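Putative oxidoreductase (Jannaschia sp., PDB 3C24) is a putative oxidoreductase of unestablished substrate that probably binds a nicotinamide dinucleotide cofactor through its Rossmann-type domain. Local coordinates at residues H32-E42 with G55-W64. Sequence-based numbering, arbitrary orientation.
Sequences HDSAHHLAAIE and GIPLTDGDGW
Ile41 sets its CD1 methyl on one face of the Trp64 indole, 3.5 Å from the centroid of the five-membered ring and only 2° off its normal, a CH-pi contact. Gly61 O lies in the indole plane, at its edge. Trp64 chi1 of 60° wedges CG between backbone N and carbonyl carbon, bringing the indole against Ile41; it also touches Ala15 and Leu17 of strand 13-17. With Trp64 cut back to an alanine, the CD1 methyl of Ile41 would probably lose its aromatic partner and a gap would open between Ile41 and Ala15 and Leu17. The second flat group, His32, takes Ile56 CG1 over one face, 4.0 Å from the ring centroid, while Pro57 CD approaches obliquely. The other branch of Ile56, CG2, meets Leu38 CD2 at 3.6 Å. Between these two side-chain clusters the backbones join directly just once: Thr59 N donates to Ala40 O, 3.0 Å with an N-H...O angle of 154°. Water extends the link. One molecule accepts from Ala40 N (2.8 Å), donates to Pro57 O (2.7 Å) and also bonds Thr59 OG1; a second accepts from Glu42 N and donates to Thr59 O. Strand 37-41 is an edge strand of the Rossmann-type sheet within this chain, parallel to strand 13-17, and here the loop, partly through water, meets both polar backbone atoms of Ala40 where no strand of this chain pairs.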
loop_
_atom_site.group_PDB
_atom_site.type_symbol
_atom_site.label_atom_id
_atom_site.label_comp_id
_atom_site.label_asym_id
_atom_site.label_seq_id
_atom_site.Cartn_x
_atom_site.Cartn_y
_atom_site.Cartn_z
ATOM N N HIS A 32 -12.088 29.317 -8.917
ATOM C CA HIS A 32 -12.791 29.995 -10.016
ATOM C C HIS A 32 -14.209 29.497 -10.194
ATOM O O HIS A 32 -15.139 30.278 -10.435
ATOM C CB HIS A 32 -12.034 29.726 -11.315
ATOM C CG HIS A 32 -12.506 30.560 -12.456
ATOM N ND1 HIS A 32 -12.824 30.026 -13.681
ATOM C CD2 HIS A 32 -12.693 31.893 -12.554
ATOM C CE1 HIS A 32 -13.192 31.005 -14.493
ATOM N NE2 HIS A 32 -13.138 32.148 -13.830
ATOM N N ASP A 33 -14.365 28.186 -10.107
ATOM C CA ASP A 33 -15.658 27.545 -10.352
ATOM C C ASP A 33 -16.575 27.648 -9.153
ATOM O O ASP A 33 -17.779 27.353 -9.259
ATOM C CB ASP A 33 -15.509 26.081 -10.702
ATOM C CG ASP A 33 -14.877 25.864 -12.048
ATOM O OD1 ASP A 33 -14.782 26.833 -12.825
ATOM O OD2 ASP A 33 -14.507 24.718 -12.342
ATOM N N SER A 34 -16.015 28.038 -8.014
ATOM C CA SER A 34 -16.811 28.157 -6.771
ATOM C C SER A 34 -17.472 29.522 -6.648
ATOM O O SER A 34 -17.318 30.399 -7.514
ATOM C CB SER A 34 -15.949 27.950 -5.534
ATOM O OG SER A 34 -15.225 29.129 -5.196
ATOM N N ALA A 35 -18.174 29.709 -5.528
ATOM C CA ALA A 35 -18.886 30.981 -5.212
ATOM C C ALA A 35 -17.919 32.023 -4.654
ATOM O O ALA A 35 -18.187 33.200 -4.621
ATOM C CB ALA A 35 -20.010 30.755 -4.222
ATOM N N HIS A 36 -16.723 31.564 -4.293
ATOM C CA HIS A 36 -15.700 32.493 -3.838
ATOM C C HIS A 36 -15.161 33.319 -4.990
ATOM O O HIS A 36 -15.232 32.900 -6.143
ATOM C CB HIS A 36 -14.562 31.731 -3.161
ATOM C CG HIS A 36 -14.962 31.126 -1.866
ATOM N ND1 HIS A 36 -15.423 31.897 -0.821
ATOM C CD2 HIS A 36 -14.998 29.838 -1.430
ATOM C CE1 HIS A 36 -15.739 31.111 0.195
ATOM N NE2 HIS A 36 -15.481 29.861 -0.142
ATOM N N HIS A 37 -14.633 34.492 -4.670
ATOM C CA HIS A 37 -14.091 35.427 -5.669
ATOM C C HIS A 37 -12.615 35.234 -5.771
ATOM O O HIS A 37 -11.904 35.349 -4.822
ATOM C CB HIS A 37 -14.391 36.894 -5.343
ATOM C CG HIS A 37 -15.838 37.152 -5.106
ATOM N ND1 HIS A 37 -16.793 36.901 -6.063
ATOM C CD2 HIS A 37 -16.504 37.572 -4.001
ATOM C CE1 HIS A 37 -17.988 37.176 -5.567
ATOM N NE2 HIS A 37 -17.839 37.583 -4.319
ATOM N N LEU A 38 -12.157 34.946 -6.972
ATOM C CA LEU A 38 -10.754 34.650 -7.203
ATOM C C LEU A 38 -9.899 35.807 -7.634
ATOM O O LEU A 38 -10.295 36.623 -8.459
ATOM C CB LEU A 38 -10.636 33.583 -8.322
ATOM C CG LEU A 38 -9.227 33.237 -8.834
ATOM C CD1 LEU A 38 -8.368 32.518 -7.806
ATOM C CD2 LEU A 38 -9.311 32.386 -10.121
ATOM N N ALA A 39 -8.699 35.843 -7.087
ATOM C CA ALA A 39 -7.616 36.713 -7.581
ATOM C C ALA A 39 -6.413 35.814 -7.850
ATOM O O ALA A 39 -5.721 35.421 -6.922
ATOM C CB ALA A 39 -7.239 37.832 -6.609
ATOM N N ALA A 40 -6.191 35.505 -9.138
ATOM C CA ALA A 40 -5.113 34.602 -9.564
ATOM C C ALA A 40 -3.864 35.384 -9.770
ATOM O O ALA A 40 -3.757 36.131 -10.752
ATOM C CB ALA A 40 -5.472 33.827 -10.832
ATOM N N ILE A 41 -2.915 35.160 -8.868
ATOM C CA ILE A 41 -1.621 35.877 -8.888
ATOM C C ILE A 41 -0.534 34.981 -9.468
ATOM O O ILE A 41 -0.149 33.950 -8.919
ATOM C CB ILE A 41 -1.199 36.393 -7.464
ATOM C CG1 ILE A 41 -2.430 36.960 -6.708
ATOM C CG2 ILE A 41 0.041 37.379 -7.568
ATOM C CD1 ILE A 41 -3.120 38.102 -7.406
ATOM N N GLU A 42 -0.012 35.414 -10.607
ATOM C CA GLU A 42 0.979 34.624 -11.337
ATOM C C GLU A 42 1.824 35.501 -12.209
ATOM O O GLU A 42 1.297 36.169 -13.066
ATOM C CB GLU A 42 0.291 33.615 -12.252
ATOM C CG GLU A 42 1.255 32.736 -13.035
ATOM C CD GLU A 42 2.198 32.001 -12.133
ATOM O OE1 GLU A 42 1.750 31.077 -11.403
ATOM O OE2 GLU A 42 3.411 32.339 -12.115
ATOM N N GLY A 55 -9.358 29.731 -19.249
ATOM C CA GLY A 55 -10.327 30.825 -19.191
ATOM C C GLY A 55 -10.359 31.561 -17.865
ATOM O O GLY A 55 -11.359 32.179 -17.471
ATOM N N ILE A 56 -9.252 31.487 -17.147
ATOM C CA ILE A 56 -9.143 32.164 -15.849
ATOM C C ILE A 56 -8.444 33.522 -15.978
ATOM O O ILE A 56 -7.320 33.607 -16.496
ATOM C CB ILE A 56 -8.427 31.275 -14.818
ATOM C CG1 ILE A 56 -9.197 29.948 -14.613
ATOM C CG2 ILE A 56 -8.300 32.037 -13.515
ATOM C CD1 ILE A 56 -8.431 28.841 -13.892
ATOM N N PRO A 57 -9.080 34.590 -15.473
ATOM C CA PRO A 57 -8.451 35.892 -15.638
ATOM C C PRO A 57 -7.217 36.056 -14.786
ATOM O O PRO A 57 -7.123 35.485 -13.703
ATOM C CB PRO A 57 -9.524 36.886 -15.178
ATOM C CG PRO A 57 -10.627 36.136 -14.661
ATOM C CD PRO A 57 -10.441 34.677 -14.913
ATOM N N LEU A 58 -6.261 36.814 -15.314
ATOM C CA LEU A 58 -5.027 37.140 -14.579
ATOM C C LEU A 58 -5.227 38.395 -13.763
ATOM O O LEU A 58 -5.860 39.335 -14.214
ATOM C CB LEU A 58 -3.827 37.316 -15.489
ATOM C CG LEU A 58 -3.025 36.017 -15.529
ATOM C CD1 LEU A 58 -2.588 35.685 -14.077
ATOM C CD2 LEU A 58 -3.835 34.927 -16.189
ATOM N N THR A 59 -4.739 38.380 -12.531
ATOM C CA THR A 59 -4.906 39.542 -11.657
ATOM C C THR A 59 -3.597 40.265 -11.474
ATOM O O THR A 59 -2.766 39.840 -10.682
ATOM C CB THR A 59 -5.534 39.210 -10.293
ATOM O OG1 THR A 59 -6.963 39.066 -10.424
ATOM C CG2 THR A 59 -5.267 40.383 -9.327
ATOM N N ASP A 60 -3.443 41.383 -12.201
ATOM C CA ASP A 60 -2.210 42.197 -12.172
ATOM C C ASP A 60 -2.195 43.399 -11.276
ATOM O O ASP A 60 -3.208 43.893 -10.821
ATOM C CB ASP A 60 -1.874 42.686 -13.545
ATOM C CG ASP A 60 -1.758 41.548 -14.511
ATOM O OD1 ASP A 60 -1.657 40.387 -14.005
ATOM O OD2 ASP A 60 -1.806 41.814 -15.731
ATOM N N GLY A 61 -0.982 43.880 -11.094
ATOM C CA GLY A 61 -0.739 44.983 -10.164
ATOM C C GLY A 61 -0.849 44.449 -8.751
ATOM O O GLY A 61 -0.764 43.224 -8.513
ATOM N N ASP A 62 -1.092 45.366 -7.820
ATOM C CA ASP A 62 -1.120 45.035 -6.390
ATOM C C ASP A 62 -2.397 45.383 -5.718
ATOM O O ASP A 62 -2.523 45.230 -4.514
ATOM C CB ASP A 62 -0.016 45.788 -5.643
ATOM C CG ASP A 62 1.383 45.371 -6.071
ATOM O OD1 ASP A 62 1.559 44.237 -6.570
ATOM O OD2 ASP A 62 2.320 46.188 -5.895
ATOM N N GLY A 63 -3.352 45.877 -6.477
ATOM C CA GLY A 63 -4.630 46.265 -5.885
ATOM C C GLY A 63 -5.348 45.130 -5.191
ATOM O O GLY A 63 -6.195 45.322 -4.320
ATOM N N TRP A 64 -5.000 43.928 -5.608
ATOM C CA TRP A 64 -5.661 42.733 -5.063
ATOM C C TRP A 64 -5.430 42.560 -3.591
ATOM O O TRP A 64 -6.285 42.060 -2.846
ATOM C CB TRP A 64 -5.180 41.488 -5.771
ATOM C CG TRP A 64 -3.735 41.223 -5.663
ATOM C CD1 TRP A 64 -2.777 41.616 -6.515
ATOM C CD2 TRP A 64 -3.092 40.448 -4.658
ATOM N NE1 TRP A 64 -1.566 41.168 -6.100
ATOM C CE2 TRP A 64 -1.730 40.432 -4.959
ATOM C CE3 TRP A 64 -3.540 39.770 -3.522
ATOM C CZ2 TRP A 64 -0.805 39.767 -4.179
ATOM C CZ3 TRP A 64 -2.611 39.111 -2.744
ATOM C CH2 TRP A 64 -1.273 39.108 -3.073
HETATM O O HOH W 1 -7.693 36.547 -11.275
HETATM O O HOH W 2 -0.685 38.211 -11.292
#